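Local coordinates for protein cytochrome C'' (Methylophilus methylotrophus, PDB 1GU2) that carries a covalently bound heme c and probably serves as a monomeric electron-transfer protein, at residues A[7-12]-A[111-116]; A[33-38]-A[47-52]; A[58-63]-A[70-75]. All blocks are in the same frame, centred on the assembly; numbering follows the deposited sequence.

Interaction 1 (A[7-12]-A[111-116])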
loop_
_atom_site.group_PDB
_atom_site.type_symbol
_atom_site.label_atom_id
_atom_site.label_comp_id
_atom_site.label_asym_id
_atom_site.label_seq_id
_atom_site.Cartn_x
_atom_site.Cartn_y
_atom_site.Cartn_z
ATOM N N LYS A 7 12.387 -4.193 4.972
ATOM C CA LYS A 7 12.926 -5.366 4.286
ATOM C C LYS A 7 12.056 -5.794 3.108
ATOM O O LYS A 7 12.573 -6.275 2.089
ATOM C CB LYS A 7 13.092 -6.488 5.313
ATOM C CG LYS A 7 14.215 -6.253 6.335
ATOM C CD LYS A 7 14.473 -7.479 7.200
ATOM C CE LYS A 7 13.234 -7.842 8.026
ATOM N NZ LYS A 7 13.496 -9.146 8.736
ATOM N N LEU A 8 10.736 -5.632 3.201
ATOM C CA LEU A 8 9.835 -5.949 2.078
ATOM C C LEU A 8 10.097 -5.019 0.908
ATOM O O LEU A 8 9.986 -5.457 -0.260
ATOM C CB LEU A 8 8.379 -5.909 2.491
ATOM C CG LEU A 8 7.893 -7.111 3.324
ATOM C CD1 LEU A 8 6.503 -6.788 3.859
ATOM C CD2 LEU A 8 7.876 -8.401 2.549
ATOM N N VAL A 9 10.451 -3.770 1.131
ATOM C CA VAL A 9 10.761 -2.896 -0.022
ATOM C C VAL A 9 11.904 -3.475 -0.832
ATOM O O VAL A 9 11.852 -3.526 -2.050
ATOM C CB VAL A 9 11.113 -1.479 0.483
ATOM C CG1 VAL A 9 11.592 -0.567 -0.669
ATOM C CG2 VAL A 9 9.947 -0.815 1.151
ATOM N N TYR A 10 12.994 -3.978 -0.179
ATOM C CA TYR A 10 14.083 -4.578 -0.959
ATOM C C TYR A 10 13.655 -5.821 -1.705
ATOM O O TYR A 10 14.010 -6.034 -2.859
ATOM C CB TYR A 10 15.317 -4.975 -0.138
ATOM C CG TYR A 10 15.776 -3.794 0.678
ATOM C CD1 TYR A 10 15.564 -3.880 2.055
ATOM C CD2 TYR A 10 16.377 -2.670 0.118
ATOM C CE1 TYR A 10 15.948 -2.841 2.882
ATOM C CE2 TYR A 10 16.758 -1.640 0.971
ATOM C CZ TYR A 10 16.553 -1.733 2.336
ATOM O OH TYR A 10 16.934 -0.685 3.168
ATOM N N LYS A 11 12.885 -6.663 -1.025
ATOM C CA LYS A 11 12.406 -7.897 -1.635
ATOM C C LYS A 11 11.622 -7.598 -2.901
ATOM O O LYS A 11 11.898 -8.133 -3.984
ATOM C CB LYS A 11 11.560 -8.717 -0.645
ATOM C CG LYS A 11 11.023 -9.989 -1.238
ATOM C CD LYS A 11 10.234 -10.836 -0.262
ATOM C CE LYS A 11 9.575 -12.004 -0.986
ATOM N NZ LYS A 11 8.959 -12.928 0.054
ATOM N N TYR A 12 10.622 -6.726 -2.811
ATOM C CA TYR A 12 9.810 -6.430 -3.985
ATOM C C TYR A 12 10.590 -5.650 -5.043
ATOM O O TYR A 12 10.337 -5.820 -6.256
ATOM C CB TYR A 12 8.542 -5.668 -3.598
ATOM C CG TYR A 12 7.554 -6.501 -2.806
ATOM C CD1 TYR A 12 7.116 -7.722 -3.228
ATOM C CD2 TYR A 12 7.054 -6.000 -1.612
ATOM C CE1 TYR A 12 6.194 -8.474 -2.470
ATOM C CE2 TYR A 12 6.133 -6.746 -0.864
ATOM C CZ TYR A 12 5.726 -7.965 -1.290
ATOM O OH TYR A 12 4.820 -8.669 -0.534
ATOM N N ASN A 111 7.049 0.468 -4.347
ATOM C CA ASN A 111 6.855 1.895 -4.319
ATOM C C ASN A 111 5.880 2.293 -3.209
ATOM O O ASN A 111 6.084 3.300 -2.518
ATOM C CB ASN A 111 6.279 2.419 -5.661
ATOM C CG ASN A 111 7.252 2.409 -6.819
ATOM O OD1 ASN A 111 8.465 2.271 -6.625
ATOM N ND2 ASN A 111 6.714 2.583 -8.019
ATOM N N PHE A 112 4.813 1.509 -3.035
ATOM C CA PHE A 112 3.817 1.827 -2.030
ATOM C C PHE A 112 4.363 1.665 -0.614
ATOM O O PHE A 112 4.134 2.529 0.219
ATOM C CB PHE A 112 2.569 0.966 -2.255
ATOM C CG PHE A 112 1.542 1.216 -1.163
ATOM C CD1 PHE A 112 1.215 0.229 -0.259
ATOM C CD2 PHE A 112 0.941 2.461 -1.090
ATOM C CE1 PHE A 112 0.281 0.469 0.733
ATOM C CE2 PHE A 112 0.044 2.738 -0.100
ATOM C CZ PHE A 112 -0.269 1.734 0.792
ATOM N N ILE A 113 5.078 0.572 -0.333
ATOM C CA ILE A 113 5.606 0.378 1.010
ATOM C C ILE A 113 6.683 1.406 1.294
ATOM O O ILE A 113 6.750 1.951 2.409
ATOM C CB ILE A 113 6.044 -1.084 1.249
ATOM C CG1 ILE A 113 4.898 -2.077 1.030
ATOM C CG2 ILE A 113 6.669 -1.197 2.630
ATOM C CD1 ILE A 113 5.295 -3.541 1.088
ATOM N N ALA A 114 7.491 1.776 0.316
ATOM C CA ALA A 114 8.486 2.819 0.497
ATOM C C ALA A 114 7.779 4.107 0.814
ATOM O O ALA A 114 8.171 4.851 1.707
ATOM C CB ALA A 114 9.343 2.953 -0.751
ATOM N N TYR A 115 6.688 4.406 0.121
ATOM C CA TYR A 115 5.886 5.618 0.448
ATOM C C TYR A 115 5.368 5.545 1.875
ATOM O O TYR A 115 5.421 6.514 2.659
ATOM C CB TYR A 115 4.761 5.762 -0.611
ATOM C CG TYR A 115 3.676 6.709 -0.131
ATOM C CD1 TYR A 115 3.972 8.040 0.109
ATOM C CD2 TYR A 115 2.374 6.282 0.107
ATOM C CE1 TYR A 115 2.950 8.892 0.554
ATOM C CE2 TYR A 115 1.343 7.108 0.552
ATOM C CZ TYR A 115 1.685 8.423 0.754
ATOM O OH TYR A 115 0.739 9.279 1.237
ATOM N N LEU A 116 4.835 4.399 2.318
ATOM C CA LEU A 116 4.372 4.247 3.715
ATOM C C LEU A 116 5.480 4.574 4.723
ATOM O O LEU A 116 5.140 5.142 5.802
ATOM C CB LEU A 116 3.874 2.852 3.979
ATOM C CG LEU A 116 2.569 2.405 3.331
ATOM C CD1 LEU A 116 2.223 0.993 3.800
ATOM C CD2 LEU A 116 1.409 3.323 3.628
#

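Interaction 2 (A[33-38]-A[47-52]). With HEC (heme c), chain C.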
loop_
_atom_site.group_PDB
_atom_site.type_symbol
_atom_site.label_atom_id
_atom_site.label_comp_id
_atom_site.label_asym_id
_atom_site.label_seq_id
_atom_site.Cartn_x
_atom_site.Cartn_y
_atom_site.Cartn_z
ATOM N N ILE A 33 1.243 8.497 -5.865
ATOM C CA ILE A 33 0.279 8.613 -6.957
ATOM C C ILE A 33 -0.580 7.377 -7.028
ATOM O O ILE A 33 -1.801 7.520 -7.208
ATOM C CB ILE A 33 1.019 8.865 -8.274
ATOM C CG1 ILE A 33 1.630 10.254 -8.349
ATOM C CG2 ILE A 33 0.090 8.591 -9.467
ATOM C CD1 ILE A 33 2.620 10.469 -9.467
ATOM N N PHE A 34 -0.013 6.199 -6.875
ATOM C CA PHE A 34 -0.756 4.950 -6.899
ATOM C C PHE A 34 -1.820 4.961 -5.801
ATOM O O PHE A 34 -2.962 4.564 -6.003
ATOM C CB PHE A 34 0.234 3.813 -6.711
ATOM C CG PHE A 34 -0.355 2.455 -6.399
ATOM C CD1 PHE A 34 -0.421 2.033 -5.064
ATOM C CD2 PHE A 34 -0.814 1.630 -7.413
ATOM C CE1 PHE A 34 -0.900 0.782 -4.741
ATOM C CE2 PHE A 34 -1.300 0.363 -7.089
ATOM C CZ PHE A 34 -1.350 -0.006 -5.762
ATOM N N PHE A 35 -1.487 5.427 -4.605
ATOM C CA PHE A 35 -2.393 5.436 -3.442
ATOM C C PHE A 35 -3.583 6.357 -3.638
ATOM O O PHE A 35 -4.673 6.041 -3.159
ATOM C CB PHE A 35 -1.566 5.832 -2.212
ATOM C CG PHE A 35 -2.300 5.843 -0.900
ATOM C CD1 PHE A 35 -2.785 4.670 -0.315
ATOM C CD2 PHE A 35 -2.528 7.042 -0.229
ATOM C CE1 PHE A 35 -3.482 4.694 0.890
ATOM C CE2 PHE A 35 -3.206 7.092 0.988
ATOM C CZ PHE A 35 -3.682 5.906 1.540
ATOM N N ASN A 36 -3.367 7.479 -4.324
ATOM C CA ASN A 36 -4.414 8.478 -4.532
ATOM C C ASN A 36 -5.122 8.390 -5.851
ATOM O O ASN A 36 -6.132 9.075 -6.059
ATOM C CB ASN A 36 -3.817 9.890 -4.353
ATOM C CG ASN A 36 -3.457 10.129 -2.898
ATOM O OD1 ASN A 36 -4.295 10.439 -2.072
ATOM N ND2 ASN A 36 -2.157 10.007 -2.580
ATOM N N ARG A 37 -4.639 7.597 -6.787
ATOM C CA ARG A 37 -5.177 7.608 -8.148
ATOM C C ARG A 37 -6.585 7.089 -8.189
ATOM O O ARG A 37 -6.881 6.047 -7.626
ATOM C CB ARG A 37 -4.293 6.732 -9.051
ATOM C CG ARG A 37 -4.888 6.616 -10.458
ATOM C CD ARG A 37 -4.123 5.693 -11.362
ATOM N NE ARG A 37 -2.745 5.519 -11.139
ATOM C CZ ARG A 37 -1.630 4.884 -10.877
ATOM N NH1 ARG A 37 -0.441 5.531 -10.847
ATOM N NH2 ARG A 37 -1.567 3.574 -10.613
ATOM N N LYS A 38 -7.491 7.795 -8.901
ATOM C CA LYS A 38 -8.828 7.323 -9.075
ATOM C C LYS A 38 -8.859 6.323 -10.202
ATOM O O LYS A 38 -8.514 6.624 -11.346
ATOM C CB LYS A 38 -9.763 8.482 -9.391
ATOM C CG LYS A 38 -10.010 9.341 -8.144
ATOM C CD LYS A 38 -10.608 10.701 -8.489
ATOM C CE LYS A 38 -10.051 11.796 -7.579
ATOM N NZ LYS A 38 -9.754 13.010 -8.390
ATOM N N ALA A 47 -12.925 5.105 -7.589
ATOM C CA ALA A 47 -12.447 4.917 -6.202
ATOM C C ALA A 47 -10.919 4.987 -6.220
ATOM O O ALA A 47 -10.322 4.919 -7.276
ATOM C CB ALA A 47 -12.902 3.586 -5.612
ATOM N N ALA A 48 -10.331 5.119 -5.048
ATOM C CA ALA A 48 -8.871 5.117 -4.867
ATOM C C ALA A 48 -8.556 4.385 -3.573
ATOM O O ALA A 48 -9.435 4.229 -2.717
ATOM C CB ALA A 48 -8.307 6.532 -4.763
ATOM N N CYS A 49 -7.316 3.974 -3.382
ATOM C CA CYS A 49 -6.934 3.452 -2.059
ATOM C C CYS A 49 -7.324 4.464 -0.942
ATOM O O CYS A 49 -7.784 4.070 0.130
ATOM C CB CYS A 49 -5.445 3.170 -1.973
ATOM S SG CYS A 49 -4.728 2.234 -3.342
ATOM N N ALA A 50 -7.104 5.737 -1.244
ATOM C CA ALA A 50 -7.427 6.809 -0.321
ATOM C C ALA A 50 -8.914 6.942 0.007
ATOM O O ALA A 50 -9.280 7.585 1.000
ATOM C CB ALA A 50 -6.919 8.135 -0.916
ATOM N N SER A 51 -9.795 6.327 -0.797
ATOM C CA SER A 51 -11.219 6.374 -0.499
ATOM C C SER A 51 -11.514 5.782 0.867
ATOM O O SER A 51 -12.377 6.286 1.564
ATOM C CB SER A 51 -12.032 5.612 -1.528
ATOM O OG SER A 51 -11.916 6.174 -2.829
ATOM N N CYS A 52 -10.798 4.698 1.203
ATOM C CA CYS A 52 -10.964 4.038 2.489
ATOM C C CYS A 52 -9.861 4.406 3.459
ATOM O O CYS A 52 -10.091 4.504 4.662
ATOM C CB CYS A 52 -10.996 2.513 2.301
ATOM S SG CYS A 52 -12.458 2.013 1.379
HETATM FE FE HEC C . -6.831 -1.414 1.978
HETATM C CHA HEC C . -6.024 -3.281 4.732
HETATM C CHB HEC C . -3.520 -1.181 1.188
HETATM C CHC HEC C . -7.687 0.017 -1.026
HETATM C CHD HEC C . -10.110 -1.347 2.983
HETATM N NA HEC C . -5.117 -2.031 2.815
HETATM C C1A HEC C . -4.966 -2.819 3.969
HETATM C C2A HEC C . -3.572 -3.075 4.203
HETATM C C3A HEC C . -2.872 -2.447 3.243
HETATM C C4A HEC C . -3.828 -1.831 2.355
HETATM C CMA HEC C . -1.335 -2.406 3.047
HETATM C CAA HEC C . -3.019 -3.918 5.365
HETATM C CBA HEC C . -2.822 -5.395 4.977
HETATM C CGA HEC C . -2.309 -6.213 6.112
HETATM O O1A HEC C . -2.641 -7.417 6.174
HETATM O O2A HEC C . -1.569 -5.711 6.974
HETATM N NB HEC C . -5.800 -0.738 0.393
HETATM C C1B HEC C . -4.443 -0.746 0.231
HETATM C C2B HEC C . -4.110 -0.273 -1.107
HETATM C C3B HEC C . -5.280 0.034 -1.734
HETATM C C4B HEC C . -6.333 -0.232 -0.780
HETATM C CMB HEC C . -2.691 -0.160 -1.690
HETATM C CAB HEC C . -5.519 0.593 -3.157
HETATM C CBB HEC C . -4.954 -0.340 -4.226
HETATM N NC HEC C . -8.546 -0.783 1.158
HETATM C C1C HEC C . -8.693 -0.180 -0.092
HETATM C C2C HEC C . -10.064 0.252 -0.260
HETATM C C3C HEC C . -10.746 -0.106 0.869
HETATM C C4C HEC C . -9.813 -0.757 1.745
HETATM C CMC HEC C . -10.534 1.025 -1.508
HETATM C CAC HEC C . -12.191 0.181 1.276
HETATM C CBC HEC C . -13.213 -0.366 0.284
HETATM N ND HEC C . -7.840 -2.152 3.529
HETATM C C1D HEC C . -9.219 -2.051 3.758
HETATM C C2D HEC C . -9.594 -2.883 4.871
HETATM C C3D HEC C . -8.478 -3.575 5.252
HETATM C C4D HEC C . -7.367 -3.027 4.507
HETATM C CMD HEC C . -11.008 -2.994 5.467
HETATM C CAD HEC C . -8.442 -4.759 6.251
HETATM C CBD HEC C . -8.567 -4.306 7.728
HETATM C CGD HEC C . -7.240 -4.004 8.392
HETATM O O1D HEC C . -7.186 -3.260 9.415
HETATM O O2D HEC C . -6.193 -4.526 7.927
HETATM O O HOH W 1 -5.809 4.262 -5.852
#

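Interaction 3 (A[58-63]-A[70-75]). With HEC (heme c), chain C.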
loop_
_atom_site.group_PDB
_atom_site.type_symbol
_atom_site.label_atom_id
_atom_site.label_comp_id
_atom_site.label_asym_id
_atom_site.label_seq_id
_atom_site.Cartn_x
_atom_site.Cartn_y
_atom_site.Cartn_z
ATOM N N ALA A 58 -1.079 7.512 7.658
ATOM C CA ALA A 58 -0.837 7.671 9.055
ATOM C C ALA A 58 -2.148 7.907 9.802
ATOM O O ALA A 58 -2.143 7.818 11.046
ATOM C CB ALA A 58 0.143 8.812 9.297
ATOM N N ASN A 59 -3.257 8.170 9.116
ATOM C CA ASN A 59 -4.542 8.391 9.772
ATOM C C ASN A 59 -5.395 7.125 9.855
ATOM O O ASN A 59 -5.184 6.155 9.131
ATOM C CB ASN A 59 -5.444 9.453 9.056
ATOM C CG ASN A 59 -5.008 10.805 9.563
ATOM O OD1 ASN A 59 -5.351 11.606 10.381
ATOM N ND2 ASN A 59 -3.977 11.154 8.869
ATOM N N VAL A 60 -6.402 7.152 10.712
ATOM C CA VAL A 60 -7.414 6.103 10.761
ATOM C C VAL A 60 -8.328 6.263 9.571
ATOM O O VAL A 60 -8.815 7.345 9.279
ATOM C CB VAL A 60 -8.160 6.218 12.092
ATOM C CG1 VAL A 60 -9.378 5.336 12.074
ATOM C CG2 VAL A 60 -7.250 5.848 13.263
ATOM N N GLY A 61 -8.580 5.187 8.864
ATOM C CA GLY A 61 -9.438 5.114 7.710
ATOM C C GLY A 61 -10.842 4.652 8.048
ATOM O O GLY A 61 -11.195 4.419 9.220
ATOM N N LYS A 62 -11.674 4.550 7.012
ATOM C CA LYS A 62 -13.049 4.108 7.162
ATOM C C LYS A 62 -13.462 3.390 5.873
ATOM O O LYS A 62 -13.357 3.945 4.791
ATOM C CB LYS A 62 -13.980 5.250 7.473
ATOM C CG LYS A 62 -15.442 4.850 7.516
ATOM C CD LYS A 62 -16.224 6.019 8.153
ATOM C CE LYS A 62 -16.649 7.125 7.209
ATOM N NZ LYS A 62 -17.756 8.052 7.678
ATOM N N ASN A 63 -13.925 2.156 6.033
ATOM C CA ASN A 63 -14.349 1.337 4.891
ATOM C C ASN A 63 -15.613 1.941 4.316
ATOM O O ASN A 63 -16.627 1.999 5.001
ATOM C CB ASN A 63 -14.529 -0.065 5.459
ATOM C CG ASN A 63 -14.709 -1.228 4.568
ATOM O OD1 ASN A 63 -14.423 -2.420 4.691
ATOM N ND2 ASN A 63 -15.264 -0.868 3.447
ATOM N N ILE A 70 -10.709 1.702 10.076
ATOM C CA ILE A 70 -9.537 0.935 9.680
ATOM C C ILE A 70 -8.280 1.493 10.335
ATOM O O ILE A 70 -7.988 2.666 10.161
ATOM C CB ILE A 70 -9.354 0.935 8.164
ATOM C CG1 ILE A 70 -10.611 0.541 7.380
ATOM C CG2 ILE A 70 -8.231 -0.008 7.798
ATOM C CD1 ILE A 70 -10.498 0.885 5.919
ATOM N N PRO A 71 -7.514 0.725 11.106
ATOM C CA PRO A 71 -6.294 1.287 11.681
ATOM C C PRO A 71 -5.358 1.839 10.609
ATOM O O PRO A 71 -5.360 1.418 9.428
ATOM C CB PRO A 71 -5.695 0.064 12.385
ATOM C CG PRO A 71 -6.896 -0.764 12.780
ATOM C CD PRO A 71 -7.804 -0.642 11.536
ATOM N N PRO A 72 -4.461 2.761 10.981
ATOM C CA PRO A 72 -3.543 3.321 9.992
ATOM C C PRO A 72 -2.691 2.248 9.310
ATOM O O PRO A 72 -2.400 1.178 9.891
ATOM C CB PRO A 72 -2.667 4.239 10.847
ATOM C CG PRO A 72 -3.536 4.605 12.034
ATOM C CD PRO A 72 -4.295 3.338 12.318
ATOM N N LEU A 73 -2.253 2.555 8.081
ATOM C CA LEU A 73 -1.324 1.721 7.336
ATOM C C LEU A 73 0.162 1.996 7.593
ATOM O O LEU A 73 0.982 1.090 7.461
ATOM C CB LEU A 73 -1.581 1.880 5.843
ATOM C CG LEU A 73 -2.987 1.465 5.344
ATOM C CD1 LEU A 73 -3.041 1.521 3.821
ATOM C CD2 LEU A 73 -3.374 0.080 5.874
ATOM N N ALA A 74 0.512 3.242 7.973
ATOM C CA ALA A 74 1.916 3.591 8.127
ATOM C C ALA A 74 2.537 2.903 9.326
ATOM O O ALA A 74 2.046 3.061 10.451
ATOM C CB ALA A 74 2.038 5.099 8.267
ATOM N N PRO A 75 3.580 2.094 9.150
ATOM C CA PRO A 75 4.093 1.269 10.271
ATOM C C PRO A 75 4.827 2.024 11.357
ATOM O O PRO A 75 4.949 1.498 12.464
ATOM C CB PRO A 75 4.992 0.233 9.583
ATOM C CG PRO A 75 5.420 0.913 8.337
ATOM C CD PRO A 75 4.221 1.740 7.879
HETATM FE FE HEC C . -6.831 -1.414 1.978
HETATM C CHA HEC C . -6.024 -3.281 4.732
HETATM C CHB HEC C . -3.520 -1.181 1.188
HETATM C CHC HEC C . -7.687 0.017 -1.026
HETATM C CHD HEC C . -10.110 -1.347 2.983
HETATM N NA HEC C . -5.117 -2.031 2.815
HETATM C C1A HEC C . -4.966 -2.819 3.969
HETATM C C2A HEC C . -3.572 -3.075 4.203
HETATM C C3A HEC C . -2.872 -2.447 3.243
HETATM C C4A HEC C . -3.828 -1.831 2.355
HETATM C CMA HEC C . -1.335 -2.406 3.047
HETATM C CAA HEC C . -3.019 -3.918 5.365
HETATM C CBA HEC C . -2.822 -5.395 4.977
HETATM C CGA HEC C . -2.309 -6.213 6.112
HETATM O O1A HEC C . -2.641 -7.417 6.174
HETATM O O2A HEC C . -1.569 -5.711 6.974
HETATM N NB HEC C . -5.800 -0.738 0.393
HETATM C C1B HEC C . -4.443 -0.746 0.231
HETATM C C2B HEC C . -4.110 -0.273 -1.107
HETATM C C3B HEC C . -5.280 0.034 -1.734
HETATM C C4B HEC C . -6.333 -0.232 -0.780
HETATM C CMB HEC C . -2.691 -0.160 -1.690
HETATM C CAB HEC C . -5.519 0.593 -3.157
HETATM C CBB HEC C . -4.954 -0.340 -4.226
HETATM N NC HEC C . -8.546 -0.783 1.158
HETATM C C1C HEC C . -8.693 -0.180 -0.092
HETATM C C2C HEC C . -10.064 0.252 -0.260
HETATM C C3C HEC C . -10.746 -0.106 0.869
HETATM C C4C HEC C . -9.813 -0.757 1.745
HETATM C CMC HEC C . -10.534 1.025 -1.508
HETATM C CAC HEC C . -12.191 0.181 1.276
HETATM C CBC HEC C . -13.213 -0.366 0.284
HETATM N ND HEC C . -7.840 -2.152 3.529
HETATM C C1D HEC C . -9.219 -2.051 3.758
HETATM C C2D HEC C . -9.594 -2.883 4.871
HETATM C C3D HEC C . -8.478 -3.575 5.252
HETATM C C4D HEC C . -7.367 -3.027 4.507
HETATM C CMD HEC C . -11.008 -2.994 5.467
HETATM C CAD HEC C . -8.442 -4.759 6.251
HETATM C CBD HEC C . -8.567 -4.306 7.728
HETATM C CGD HEC C . -7.240 -4.004 8.392
HETATM O O1D HEC C . -7.186 -3.260 9.415
HETATM O O2D HEC C . -6.193 -4.526 7.927
#

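Interaction 1 (A[7-12]-A[111-116])
V9 and I113 meet methyl to methyl where helix 2-19 runs back along helix 106-118: V9 CG2 lies 3.6 Å from I113 CG2, and the two side chains run alongside in opposite senses. Everything that crosses here is apolar. The same V9 methyl also sits 3.7 Å from A114 N, against the backbone of the second helix, while its other branch, CG1, reaches A114 CB at 4.2 Å. Thus V9 CG2 touches both residues, CG1 only A114.

The aromatic contact belongs to the far branch of I113. With chi2 at 173° the side chain is extended, which carries CD1 out to the edge of the Y12 ring, near its plane and 3.8 Å from Y12 CE2; the two side chains stand roughly perpendicular. L8 CB touches that same CD1 at 4.1 Å. Beyond the pair, L8 and Y12 also lean on helix 85-100 through E89, and F112, on another side of its helix, touches F92 and the heme.

The axes of segments 7-12 and 111-116 approach to 8.8 Å and run 158° apart, nearly antiparallel. Terminal helices also pack together in class I cytochromes c, though there they cross nearer a right angle.

Interaction 2 (A[33-38]-A[47-52])
C49 and F35 make the closest side-chain contact, C49 CB standing 3.5 Å from F35 CD1 and oblique to the ring. The sulfur of C49 is bonded to HEC CAB and lies 4.8 Å from the centroid of the F34 ring, 30° off the normal, an oblique sulfur-aromatic contact. F34 CG is anti to the backbone N (chi1 167°), which swings the ring back toward the heme until CE1 reaches the methyl HEC CMB at 3.7 Å.

The backbone fixes the next layer. A50 N donates to F35 O at 3.1 Å, the donor nearly in line with the C=O bond, although the angle at the hydrogen is a bent 140°. A50 N also lies over one face of the F35 ring, and A50 CB touches N36 OD1. The N36 amide has its own hold, ND2 hydrogen-bonding to K32 O. The methyl of A48 is pressed against R37 O.

Further out, water 1 accepts from C49 N at 2.9 Å and lies within donating reach of F34 O and R37 O, bridging the end of helix 28-36 to the first turn of helix 49-53. S51 OG accepts from A48 N, tying this turn to the residue before it. C52 SG, on the same short helix, is bonded to HEC CAC, and H53, which follows, is an axial ligand of the iron.

Two thioethers thus tether the heme covalently in the CXXCH manner, and backbone bonds, a water and two aromatic rings hold the turn that carries them.

Interaction 3 (A[58-63]-A[70-75])
A short two-stranded antiparallel sheet lies over the heme, joined by the beta bridge of G61 with I70. They form a hydrogen-bonded pair, G61 N giving to I70 O and I70 N to G61 O, both at 2.9 Å. The first donor lies in the carbonyl plane; the second stands 66° out of it.

I70 turns its side chain to the heme. Its CD1 packs 3.7 Å from HEC CHD and equally close to N63 N, while CG2, anti to the backbone N, is directed to the propionate, 3.8 Å from HEC O1D. Since I70 also touches C52 and the iron ligand H53, an alanine here would probably open a gap over the heme face and leave H53 with less apolar support.

Past the bridge, V60 CG2 rests 4.0 Å from P72 CD, and P72 CA points a weakly polar C-H at N59 O. At the far end A74 CB settles against A58 CA at 3.9 Å. L73 leaves this line and lays CD2 3.6 Å from HEC C2A. R81 hydrogen-bonds the carbonyls of P71 and P72 and also the heme.

The whole is a short beta hairpin running into a proline-rich loop, forming one wall of the heme pocket.

In the fold
Interaction 1 is the buried one, helix against helix and wholly apolar, whereas interactions 2 and 3 are partly buried and hold their backbones with hydrogen bonds beside the heme. Along the chain interaction 1 closes a loop of 98 residues in which the other two follow in series. Helix 106-118 brings all three together: F112 and Y115 pack on F35, and F112 and L116 pack on L73, with L116 also against A74 and P75. Interactions 2 and 3 share the heme and meet directly at C52 O and K62 N, 2.8 Å apart and probably hydrogen-bonded. Interaction 2 supplies covalent attachment and a bridging water, interaction 3 only noncovalent contacts with the cofactor.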